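Local structure of arginase (Glaciozyma antarctica, 5YNL) at residues A58-G62 and R137-H141; L157-T161 and L327-E331; S84-I90 and R350-R354; H282-D286 and Y313-A317. The protein probably hydrolyses L-arginine to L-ornithine and urea, as a cold-adapted arginase of a psychrophilic yeast. One frame throughout, in Å; residues are numbered along the deposited sequence.

Interaction 1. Residues A58-G62 and R137-H141; sequences AGIVG and RVYAH
The imidazole of H141 lies with one face over the backbone of G59 and I60, with H141 ND1 3.2 Å from G59 CA. Glycine suits that position because it has no side chain to hold the ring off the strand. At the ring's edge, water 1 sits 3.2 Å from H141 NE2, while ND1 is hydrogen-bonded to Q146. V61 approaches the same ring obliquely, its CG1 3.7 Å from H141 CD2.

The guanidinium of R137 has V61 CB over one face. Near its edge, NH1 donates to G62 O at 3.1 Å, a bent bond of 144° tilted from both the guanidinium and the carbonyl planes. Water 2, in the guanidinium plane, also accepts from NH1 and reaches weakly back to I60 O. The long arginine chain turns at chi3 (66°), which brings the cation alongside the strand, and NH2 forms a salt bridge with D133 one helical turn earlier. The short, branched V61 fits between the two polar groups, its CG2 meeting V138 CG2 at 4.1 Å.

The segments 58-62 and 137-141 run antiparallel (173°), joining strand 57-63 to helix 124-142, with T148 and T150 of strand 147-152 also touching V61. On the other side of the strand, I60 packs against L87 and I90 of helix 86-92.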
loop_
_atom_site.group_PDB
_atom_site.type_symbol
_atom_site.label_atom_id
_atom_site.label_comp_id
_atom_site.label_asym_id
_atom_site.label_seq_id
_atom_site.Cartn_x
_atom_site.Cartn_y
_atom_site.Cartn_z
ATOM N N ALA A 58 14.900 2.130 -6.836
ATOM C CA ALA A 58 13.963 1.767 -5.775
ATOM C C ALA A 58 14.163 2.726 -4.611
ATOM O O ALA A 58 15.247 2.779 -4.039
ATOM C CB ALA A 58 14.183 0.307 -5.312
ATOM N N GLY A 59 13.132 3.497 -4.276
ATOM C CA GLY A 59 13.191 4.356 -3.110
ATOM C C GLY A 59 12.755 3.565 -1.895
ATOM O O GLY A 59 11.763 2.823 -1.940
ATOM N N ILE A 60 13.489 3.703 -0.803
ATOM C CA ILE A 60 13.145 2.949 0.387
ATOM C C ILE A 60 12.873 3.885 1.553
ATOM O O ILE A 60 13.761 4.648 1.965
ATOM C CB ILE A 60 14.245 1.917 0.739
ATOM C CG1 ILE A 60 14.249 0.791 -0.301
ATOM C CG2 ILE A 60 14.020 1.339 2.134
ATOM C CD1 ILE A 60 15.274 -0.260 -0.049
ATOM N N VAL A 61 11.643 3.849 2.070
ATOM C CA VAL A 61 11.340 4.612 3.279
ATOM C C VAL A 61 10.731 3.716 4.357
ATOM O O VAL A 61 9.672 3.107 4.166
ATOM C CB VAL A 61 10.524 5.948 3.019
ATOM C CG1 VAL A 61 10.573 6.381 1.539
ATOM C CG2 VAL A 61 9.096 5.861 3.508
ATOM N N GLY A 62 11.443 3.593 5.476
ATOM C CA GLY A 62 10.947 2.807 6.586
ATOM C C GLY A 62 10.357 3.712 7.644
ATOM O O GLY A 62 10.906 4.778 7.928
ATOM N N ARG A 137 8.776 12.222 2.337
ATOM C CA ARG A 137 9.888 11.367 1.910
ATOM C C ARG A 137 9.482 10.547 0.694
ATOM O O ARG A 137 10.275 10.334 -0.229
ATOM C CB ARG A 137 10.343 10.448 3.049
ATOM C CG ARG A 137 10.779 11.183 4.308
ATOM C CD ARG A 137 10.618 10.308 5.555
ATOM N NE ARG A 137 11.517 9.154 5.572
ATOM C CZ ARG A 137 11.453 8.166 6.466
ATOM N NH1 ARG A 137 12.310 7.149 6.408
ATOM N NH2 ARG A 137 10.527 8.191 7.415
ATOM N N VAL A 138 8.229 10.104 0.701
ATOM C CA VAL A 138 7.663 9.343 -0.401
ATOM C C VAL A 138 7.618 10.196 -1.667
ATOM O O VAL A 138 8.001 9.732 -2.743
ATOM C CB VAL A 138 6.270 8.801 -0.029
ATOM C CG1 VAL A 138 5.524 8.338 -1.259
ATOM C CG2 VAL A 138 6.407 7.675 0.992
ATOM N N TYR A 139 7.193 11.452 -1.535
ATOM C CA TYR A 139 7.165 12.342 -2.697
ATOM C C TYR A 139 8.566 12.582 -3.251
ATOM O O TYR A 139 8.761 12.563 -4.471
ATOM C CB TYR A 139 6.492 13.690 -2.410
ATOM C CG TYR A 139 6.539 14.577 -3.627
ATOM C CD1 TYR A 139 5.718 14.331 -4.721
ATOM C CD2 TYR A 139 7.432 15.634 -3.707
ATOM C CE1 TYR A 139 5.771 15.129 -5.854
ATOM C CE2 TYR A 139 7.495 16.438 -4.836
ATOM C CZ TYR A 139 6.664 16.181 -5.903
ATOM O OH TYR A 139 6.726 16.975 -7.017
ATOM N N ALA A 140 9.524 12.806 -2.349
ATOM C CA ALA A 140 10.927 12.995 -2.718
ATOM C C ALA A 140 11.378 11.896 -3.669
ATOM O O ALA A 140 11.852 12.164 -4.766
ATOM C CB ALA A 140 11.800 13.006 -1.473
ATOM N N HIS A 141 11.218 10.652 -3.240
ATOM C CA HIS A 141 11.452 9.507 -4.113
ATOM C C HIS A 141 10.517 9.513 -5.331
ATOM O O HIS A 141 10.972 9.327 -6.457
ATOM C CB HIS A 141 11.332 8.201 -3.320
ATOM C CG HIS A 141 12.374 8.051 -2.255
ATOM N ND1 HIS A 141 13.607 7.491 -2.498
ATOM C CD2 HIS A 141 12.370 8.409 -0.949
ATOM C CE1 HIS A 141 14.318 7.493 -1.380
ATOM N NE2 HIS A 141 13.591 8.045 -0.429
HETATM O O HOH W 1 15.386 7.703 2.235
HETATM O O HOH W 2 14.384 7.175 4.188
#

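Interaction 2. Residues L157-T161 and L327-E331; sequences LAMGT and LDIME
T161 and D328 reach toward each other from opposite directions, the threonine hydroxyl donating to the carboxylate. The bond from OG1 to D328 OD1 is modelled at 2.5 Å and comes from the syn side but 33° out of the carboxylate plane. Threonine OG1 points at the strand because it lies anti to its own backbone N (chi1 -159°), which leaves the methyl CG2 in the crowded position between N and the carbonyl carbon. Threonine is apt here: its hydroxyl bonds the acid, while CG2 also comes near M330 CE.

Beside this polar pair, M330 provides the apolar half. Its chain bends at chi2 (-72°) and presents the terminal methyl to the start of the helix, with CE 3.7 Å from A158 N and 4.0 Å from L157 CB. A158 CB is 4.3 Å from the same methyl; a small alanine lets the flexible methionine come in over the helix backbone.

The contact joins the first turn of helix 158-168 to strand 324-330, near the middle of the eight-stranded parallel sheet of the arginase fold. In that family the carboxyl ends of the central strands border the active site, and strand 324-330 runs into E331, which is hydrogen-bonded to H195.

Further out, L157 O accepts from both G160 N (2.9 Å) and T161 N (3.1 Å), fixing the turn that carries T161. The hydroxyl of T161 is also hydrogen-bonded to T150 OG1 of strand 147-152, while D328 is held in the sheet by backbone bonds with L283 and F285.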
loop_
_atom_site.group_PDB
_atom_site.type_symbol
_atom_site.label_atom_id
_atom_site.label_comp_id
_atom_site.label_asym_id
_atom_site.label_seq_id
_atom_site.Cartn_x
_atom_site.Cartn_y
_atom_site.Cartn_z
ATOM N N LEU A 157 -0.216 4.793 8.108
ATOM C CA LEU A 157 0.898 5.434 7.408
ATOM C C LEU A 157 0.600 5.596 5.910
ATOM O O LEU A 157 1.262 6.404 5.223
ATOM C CB LEU A 157 2.181 4.630 7.583
ATOM C CG LEU A 157 3.036 4.803 8.831
ATOM C CD1 LEU A 157 2.258 5.398 10.010
ATOM C CD2 LEU A 157 3.638 3.465 9.209
ATOM N N ALA A 158 -0.387 4.837 5.413
ATOM C CA ALA A 158 -0.846 5.016 4.032
ATOM C C ALA A 158 -1.422 6.415 3.753
ATOM O O ALA A 158 -1.548 6.818 2.600
ATOM C CB ALA A 158 -1.815 3.934 3.605
ATOM N N MET A 159 -1.775 7.140 4.806
ATOM C CA MET A 159 -2.112 8.536 4.665
ATOM C C MET A 159 -0.944 9.261 4.010
ATOM O O MET A 159 -1.129 10.045 3.074
ATOM C CB MET A 159 -2.426 9.147 6.032
ATOM C CG MET A 159 -3.907 9.116 6.380
ATOM S SD MET A 159 -4.339 10.056 7.861
ATOM C CE MET A 159 -3.580 9.021 9.125
ATOM N N GLY A 160 0.265 8.979 4.481
ATOM C CA GLY A 160 1.440 9.635 3.938
ATOM C C GLY A 160 1.846 9.093 2.582
ATOM O O GLY A 160 2.002 9.852 1.612
ATOM N N THR A 161 2.013 7.775 2.523
ATOM C CA THR A 161 2.454 7.084 1.319
ATOM C C THR A 161 1.570 7.417 0.098
ATOM O O THR A 161 2.076 7.650 -1.011
ATOM C CB THR A 161 2.509 5.549 1.585
ATOM O OG1 THR A 161 3.368 4.896 0.645
ATOM C CG2 THR A 161 1.168 4.961 1.473
ATOM N N LEU A 327 4.824 0.999 -3.632
ATOM C CA LEU A 327 4.553 -0.230 -2.906
ATOM C C LEU A 327 4.699 0.024 -1.411
ATOM O O LEU A 327 5.777 0.463 -0.955
ATOM C CB LEU A 327 5.579 -1.289 -3.318
ATOM C CG LEU A 327 5.654 -2.583 -2.505
ATOM C CD1 LEU A 327 4.351 -3.370 -2.649
ATOM C CD2 LEU A 327 6.837 -3.387 -2.963
ATOM N N ASP A 328 3.632 -0.232 -0.653
ATOM C CA ASP A 328 3.742 -0.266 0.797
ATOM C C ASP A 328 3.743 -1.725 1.261
ATOM O O ASP A 328 2.928 -2.537 0.785
ATOM C CB ASP A 328 2.549 0.400 1.475
ATOM C CG ASP A 328 2.214 1.757 0.916
ATOM O OD1 ASP A 328 3.081 2.434 0.312
ATOM O OD2 ASP A 328 1.047 2.148 1.121
ATOM N N ILE A 329 4.623 -2.050 2.198
ATOM C CA ILE A 329 4.575 -3.345 2.853
ATOM C C ILE A 329 4.382 -3.025 4.335
ATOM O O ILE A 329 5.348 -2.636 5.023
ATOM C CB ILE A 329 5.895 -4.120 2.681
ATOM C CG1 ILE A 329 6.281 -4.245 1.205
ATOM C CG2 ILE A 329 5.824 -5.486 3.398
ATOM C CD1 ILE A 329 5.545 -5.333 0.429
ATOM N N MET A 330 3.157 -3.164 4.836
ATOM C CA MET A 330 2.839 -2.631 6.153
ATOM C C MET A 330 2.677 -3.722 7.221
ATOM O O MET A 330 2.497 -4.903 6.900
ATOM C CB MET A 330 1.559 -1.793 6.051
ATOM C CG MET A 330 1.616 -0.642 5.042
ATOM S SD MET A 330 2.656 0.774 5.497
ATOM C CE MET A 330 1.923 2.057 4.480
ATOM N N GLU A 331 2.732 -3.319 8.485
ATOM C CA GLU A 331 2.496 -4.224 9.611
ATOM C C GLU A 331 3.306 -5.522 9.568
ATOM O O GLU A 331 2.798 -6.601 9.866
ATOM C CB GLU A 331 0.998 -4.494 9.796
ATOM C CG GLU A 331 0.222 -3.249 10.223
ATOM C CD GLU A 331 -1.213 -3.538 10.661
ATOM O OE1 GLU A 331 -1.452 -4.570 11.347
ATOM O OE2 GLU A 331 -2.098 -2.710 10.328
#

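Interaction 3. Residues S84-I90 and R350-R354; sequences SGLLNDI and RSLVR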
loop_
_atom_site.group_PDB
_atom_site.type_symbol
_atom_site.label_atom_id
_atom_site.label_comp_id
_atom_site.label_asym_id
_atom_site.label_seq_id
_atom_site.Cartn_x
_atom_site.Cartn_y
_atom_site.Cartn_z
ATOM N N SER A 84 17.805 -8.011 6.812
ATOM C CA SER A 84 17.705 -9.386 6.292
ATOM C C SER A 84 18.200 -9.564 4.856
ATOM O O SER A 84 18.225 -10.682 4.357
ATOM C CB SER A 84 16.263 -9.928 6.403
ATOM O OG SER A 84 15.388 -9.311 5.464
ATOM N N GLY A 85 18.590 -8.480 4.191
ATOM C CA GLY A 85 19.151 -8.584 2.855
ATOM C C GLY A 85 18.216 -8.062 1.772
ATOM O O GLY A 85 18.484 -8.234 0.581
ATOM N N LEU A 86 17.129 -7.408 2.170
ATOM C CA LEU A 86 16.211 -6.841 1.192
ATOM C C LEU A 86 16.927 -5.920 0.191
ATOM O O LEU A 86 16.635 -5.944 -1.020
ATOM C CB LEU A 86 15.108 -6.055 1.882
ATOM C CG LEU A 86 14.207 -5.375 0.853
ATOM C CD1 LEU A 86 13.416 -6.456 0.140
ATOM C CD2 LEU A 86 13.303 -4.313 1.482
ATOM N N LEU A 87 17.855 -5.110 0.706
ATOM C CA LEU A 87 18.569 -4.146 -0.114
ATOM C C LEU A 87 19.354 -4.864 -1.209
ATOM O O LEU A 87 19.296 -4.480 -2.383
ATOM C CB LEU A 87 19.493 -3.271 0.746
ATOM C CG LEU A 87 18.954 -1.920 1.218
ATOM C CD1 LEU A 87 17.610 -2.070 1.900
ATOM C CD2 LEU A 87 19.929 -1.282 2.161
ATOM N N ASN A 88 20.068 -5.916 -0.817
ATOM C CA ASN A 88 20.838 -6.732 -1.750
ATOM C C ASN A 88 19.928 -7.480 -2.760
ATOM O O ASN A 88 20.243 -7.562 -3.956
ATOM C CB ASN A 88 21.734 -7.692 -0.960
ATOM C CG ASN A 88 22.814 -8.324 -1.808
ATOM O OD1 ASN A 88 23.833 -7.699 -2.116
ATOM N ND2 ASN A 88 22.609 -9.582 -2.175
ATOM N N ASP A 89 18.798 -8.005 -2.286
ATOM C CA ASP A 89 17.820 -8.638 -3.176
ATOM C C ASP A 89 17.387 -7.700 -4.290
ATOM O O ASP A 89 17.331 -8.086 -5.459
ATOM C CB ASP A 89 16.574 -9.083 -2.396
ATOM C CG ASP A 89 16.824 -10.310 -1.542
ATOM O OD1 ASP A 89 17.860 -10.970 -1.738
ATOM O OD2 ASP A 89 15.967 -10.616 -0.690
ATOM N N ILE A 90 17.092 -6.464 -3.910
ATOM C CA ILE A 90 16.586 -5.465 -4.838
ATOM C C ILE A 90 17.656 -5.128 -5.880
ATOM O O ILE A 90 17.377 -5.052 -7.084
ATOM C CB ILE A 90 16.117 -4.192 -4.075
ATOM C CG1 ILE A 90 14.823 -4.468 -3.300
ATOM C CG2 ILE A 90 15.885 -3.031 -5.009
ATOM C CD1 ILE A 90 14.234 -3.235 -2.609
ATOM N N ARG A 350 9.980 -9.736 2.410
ATOM C CA ARG A 350 11.062 -9.696 1.440
ATOM C C ARG A 350 10.677 -10.311 0.098
ATOM O O ARG A 350 10.954 -9.755 -0.961
ATOM C CB ARG A 350 12.292 -10.403 1.991
ATOM C CG ARG A 350 13.538 -9.790 1.462
ATOM C CD ARG A 350 14.730 -10.174 2.302
ATOM N NE ARG A 350 15.274 -11.443 1.862
ATOM C CZ ARG A 350 15.561 -12.447 2.670
ATOM N NH1 ARG A 350 15.365 -12.315 3.977
ATOM N NH2 ARG A 350 16.060 -13.574 2.173
ATOM N N SER A 351 10.057 -11.478 0.167
ATOM C CA SER A 351 9.593 -12.153 -1.022
ATOM C C SER A 351 8.620 -11.266 -1.824
ATOM O O SER A 351 8.779 -11.161 -3.031
ATOM C CB SER A 351 8.961 -13.501 -0.658
ATOM O OG SER A 351 9.078 -14.416 -1.734
ATOM N N LEU A 352 7.660 -10.615 -1.153
ATOM C CA LEU A 352 6.657 -9.829 -1.858
ATOM C C LEU A 352 7.306 -8.595 -2.494
ATOM O O LEU A 352 6.889 -8.152 -3.583
ATOM C CB LEU A 352 5.511 -9.382 -0.946
ATOM C CG LEU A 352 4.645 -10.389 -0.173
ATOM C CD1 LEU A 352 3.720 -9.637 0.824
ATOM C CD2 LEU A 352 3.789 -11.266 -1.137
ATOM N N VAL A 353 8.313 -8.030 -1.822
ATOM C CA VAL A 353 8.999 -6.869 -2.385
ATOM C C VAL A 353 9.674 -7.275 -3.694
ATOM O O VAL A 353 9.405 -6.676 -4.727
ATOM C CB VAL A 353 10.038 -6.226 -1.403
ATOM C CG1 VAL A 353 10.901 -5.217 -2.125
ATOM C CG2 VAL A 353 9.324 -5.541 -0.230
ATOM N N ARG A 354 10.523 -8.309 -3.642
ATOM C CA ARG A 354 11.273 -8.772 -4.814
ATOM C C ARG A 354 10.329 -8.991 -5.971
ATOM O O ARG A 354 10.596 -8.585 -7.096
ATOM C CB ARG A 354 12.005 -10.088 -4.521
ATOM C CG ARG A 354 13.078 -9.985 -3.445
ATOM C CD ARG A 354 14.055 -11.157 -3.518
ATOM N NE ARG A 354 13.416 -12.471 -3.402
ATOM C CZ ARG A 354 13.227 -13.127 -2.256
ATOM N NH1 ARG A 354 13.610 -12.595 -1.104
ATOM N NH2 ARG A 354 12.643 -14.314 -2.261
#
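D89 crosses R350 at about a right angle and receives its NE on OD2 at 2.8 Å, nearly along the C-O axis; the carboxylate and guanidinium planes stand 44° apart. R354 crosses D89 at a slant, with its guanidinium plane nearly perpendicular (83°) to the carboxylate, and its NH1 reaches the same OD2 at 3.1 Å from above the carboxylate plane. R354 has two modelled conformers, which makes this second salt bridge less certain. One oxygen thus serves two cations, an arrangement that would probably stabilise the aspartate's negative charge.

R350 bends at chi3 and lays a guanidinium face under S84 O; R350 NH1 forms a salt bridge with D347 and a weak bond to S84 OG, whose stronger partner is L81 O. Beneath the charges, L86 slides past R350 in the opposite direction and crosses V353 at about a right angle, L86 CD1 lying 3.6 Å from V353 CG1. I90 CD1 meets the same methyl at 3.9 Å.

G85, with positive phi, closes the preceding helix in a Schellman motif and occupies the N-cap position of helix 86-92. The segments of helices 86-92 and 345-356 run in the same direction, crossing at -24°, as neighbours on one face of an alpha/beta sheet, with a salt-bridge network along their outer side.

Interaction 4. Residues H282-D286 and Y313-A317; sequences HLSFD and YICEA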
loop_
_atom_site.group_PDB
_atom_site.type_symbol
_atom_site.label_atom_id
_atom_site.label_comp_id
_atom_site.label_asym_id
_atom_site.label_seq_id
_atom_site.Cartn_x
_atom_site.Cartn_y
_atom_site.Cartn_z
ATOM N N HIS A 282 -0.552 2.236 -7.182
ATOM C CA HIS A 282 -0.058 2.261 -5.820
ATOM C C HIS A 282 -0.563 0.990 -5.150
ATOM O O HIS A 282 -1.779 0.823 -4.941
ATOM C CB HIS A 282 -0.563 3.505 -5.064
ATOM C CG HIS A 282 0.139 3.773 -3.766
ATOM N ND1 HIS A 282 1.075 2.917 -3.216
ATOM C CD2 HIS A 282 0.035 4.804 -2.894
ATOM C CE1 HIS A 282 1.521 3.415 -2.079
ATOM N NE2 HIS A 282 0.897 4.558 -1.856
ATOM N N LEU A 283 0.347 0.081 -4.828
ATOM C CA LEU A 283 -0.069 -1.148 -4.145
ATOM C C LEU A 283 0.271 -1.042 -2.680
ATOM O O LEU A 283 1.463 -1.082 -2.297
ATOM C CB LEU A 283 0.594 -2.402 -4.741
ATOM C CG LEU A 283 0.289 -3.766 -4.108
ATOM C CD1 LEU A 283 -1.228 -4.098 -4.067
ATOM C CD2 LEU A 283 1.019 -4.830 -4.893
ATOM N N SER A 284 -0.766 -0.892 -1.855
ATOM C CA SER A 284 -0.539 -0.723 -0.415
ATOM C C SER A 284 -0.879 -2.029 0.298
ATOM O O SER A 284 -2.059 -2.312 0.563
ATOM C CB SER A 284 -1.373 0.436 0.129
ATOM O OG SER A 284 -0.821 0.911 1.340
ATOM N N PHE A 285 0.160 -2.813 0.590
ATOM C CA PHE A 285 0.016 -4.197 1.048
ATOM C C PHE A 285 0.256 -4.352 2.556
ATOM O O PHE A 285 1.355 -4.079 3.051
ATOM C CB PHE A 285 1.006 -5.102 0.299
ATOM C CG PHE A 285 0.577 -6.540 0.227
ATOM C CD1 PHE A 285 0.449 -7.305 1.379
ATOM C CD2 PHE A 285 0.297 -7.125 -0.991
ATOM C CE1 PHE A 285 0.029 -8.641 1.297
ATOM C CE2 PHE A 285 -0.106 -8.437 -1.066
ATOM C CZ PHE A 285 -0.250 -9.198 0.081
ATOM N N ASP A 286 -0.768 -4.800 3.278
ATOM C CA ASP A 286 -0.650 -5.002 4.705
ATOM C C ASP A 286 -0.546 -6.479 4.920
ATOM O O ASP A 286 -1.390 -7.241 4.461
ATOM C CB ASP A 286 -1.882 -4.493 5.436
ATOM C CG ASP A 286 -1.700 -4.490 6.929
ATOM O OD1 ASP A 286 -1.529 -5.582 7.518
ATOM O OD2 ASP A 286 -1.709 -3.391 7.526
ATOM N N TYR A 313 0.980 -13.770 -5.695
ATOM C CA TYR A 313 0.344 -13.549 -6.991
ATOM C C TYR A 313 -0.139 -12.099 -7.163
ATOM O O TYR A 313 -0.018 -11.533 -8.242
ATOM C CB TYR A 313 -0.797 -14.542 -7.264
ATOM C CG TYR A 313 -1.435 -14.285 -8.609
ATOM C CD1 TYR A 313 -0.888 -14.813 -9.763
ATOM C CD2 TYR A 313 -2.561 -13.472 -8.728
ATOM C CE1 TYR A 313 -1.442 -14.563 -11.001
ATOM C CE2 TYR A 313 -3.130 -13.210 -9.984
ATOM C CZ TYR A 313 -2.554 -13.764 -11.109
ATOM O OH TYR A 313 -3.091 -13.517 -12.345
ATOM N N ILE A 314 -0.688 -11.498 -6.117
ATOM C CA ILE A 314 -1.096 -10.100 -6.220
ATOM C C ILE A 314 0.109 -9.243 -6.640
ATOM O O ILE A 314 -0.002 -8.376 -7.538
ATOM C CB ILE A 314 -1.680 -9.554 -4.890
ATOM C CG1 ILE A 314 -2.932 -10.341 -4.480
ATOM C CG2 ILE A 314 -2.008 -8.078 -4.991
ATOM C CD1 ILE A 314 -3.673 -9.727 -3.239
ATOM N N CYS A 315 1.254 -9.485 -6.000
ATOM C CA CYS A 315 2.455 -8.708 -6.272
ATOM C C CYS A 315 3.002 -9.006 -7.650
ATOM O O CYS A 315 3.458 -8.098 -8.339
ATOM C CB CYS A 315 3.528 -8.950 -5.187
ATOM S SG CYS A 315 3.036 -8.267 -3.565
ATOM N N GLU A 316 2.929 -10.266 -8.070
ATOM C CA GLU A 316 3.402 -10.631 -9.396
ATOM C C GLU A 316 2.489 -10.010 -10.449
ATOM O O GLU A 316 2.957 -9.356 -11.380
ATOM C CB GLU A 316 3.446 -12.155 -9.562
ATOM C CG GLU A 316 4.568 -12.652 -10.463
ATOM C CD GLU A 316 4.906 -14.137 -10.247
ATOM O OE1 GLU A 316 4.314 -14.778 -9.326
ATOM O OE2 GLU A 316 5.766 -14.675 -11.017
ATOM N N ALA A 317 1.182 -10.185 -10.267
ATOM C CA ALA A 317 0.211 -9.785 -11.272
ATOM C C ALA A 317 0.332 -8.300 -11.511
ATOM O O ALA A 317 0.327 -7.840 -12.666
ATOM C CB ALA A 317 -1.199 -10.143 -10.848
#
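F285 and C315 form the tightest part of this contact. The thiol sulfur sits obliquely to the phenyl ring, SG 3.9 Å from F285 CD2 and 4.7 Å from the ring centroid, 48° off the normal, a Cys sulfur-aromatic contact. The ring reaches out from the strand because its CG is anti to the backbone N (chi1 -155°). Phenylalanine is long enough to bridge the gap to the helix, and cysteine is slim enough to sit beside its ring.

Strand 281-286, helix 308-320 and strand 324-330 follow one another in the chain, and the two strands are parallel neighbours in the sheet, so the helix belongs to a beta-alpha-beta crossover. The segments 282-286 and 313-317 run almost antiparallel (168°), their axes 10.8 Å apart.

The contacts of I314 and L283 are looser. At the edge of the F285 ring, near its plane, lies the branch point of I314, with CB 4.3 Å from F285 CE2. L283 and I314 cross at about a right angle, CD1 of L283 4.2 Å from CG2 of I314, and L283 CD2 is likewise 4.2 Å from C315 SG. Every contact across the pair is apolar, which suits the buried sheet-facing side of the helix. Y313 and E316 lie on another side of the helix, take no part in the contact with 282-286 and are partly exposed, although Y313 also leans on I262 and V266 of helix 254-273. Toward helix 345-356 the packing continues, L352 touching both F285 and C315.

How the interactions relate
Along the chain interaction 1 closes before interaction 2 opens, interaction 4 is nested inside interaction 2, and interaction 3 encloses both 2 and 4 while its segments alternate with those of interaction 1. Interactions 1, 2 and 4 each set a helix on the same parallel sheet; strands 324-330 and 281-286 are neighbours in it, and the centres of interactions 2 and 4 lie about 12 Å apart, those of 1 and 2 about 11 Å. Interaction 3, its centre about 15 Å from that of interaction 4, joins two helices over the sheet: I90 packs on A58, and V353 on I329 of strand 324-330. Early and late parts of the chain are thereby packed into one alpha/beta core.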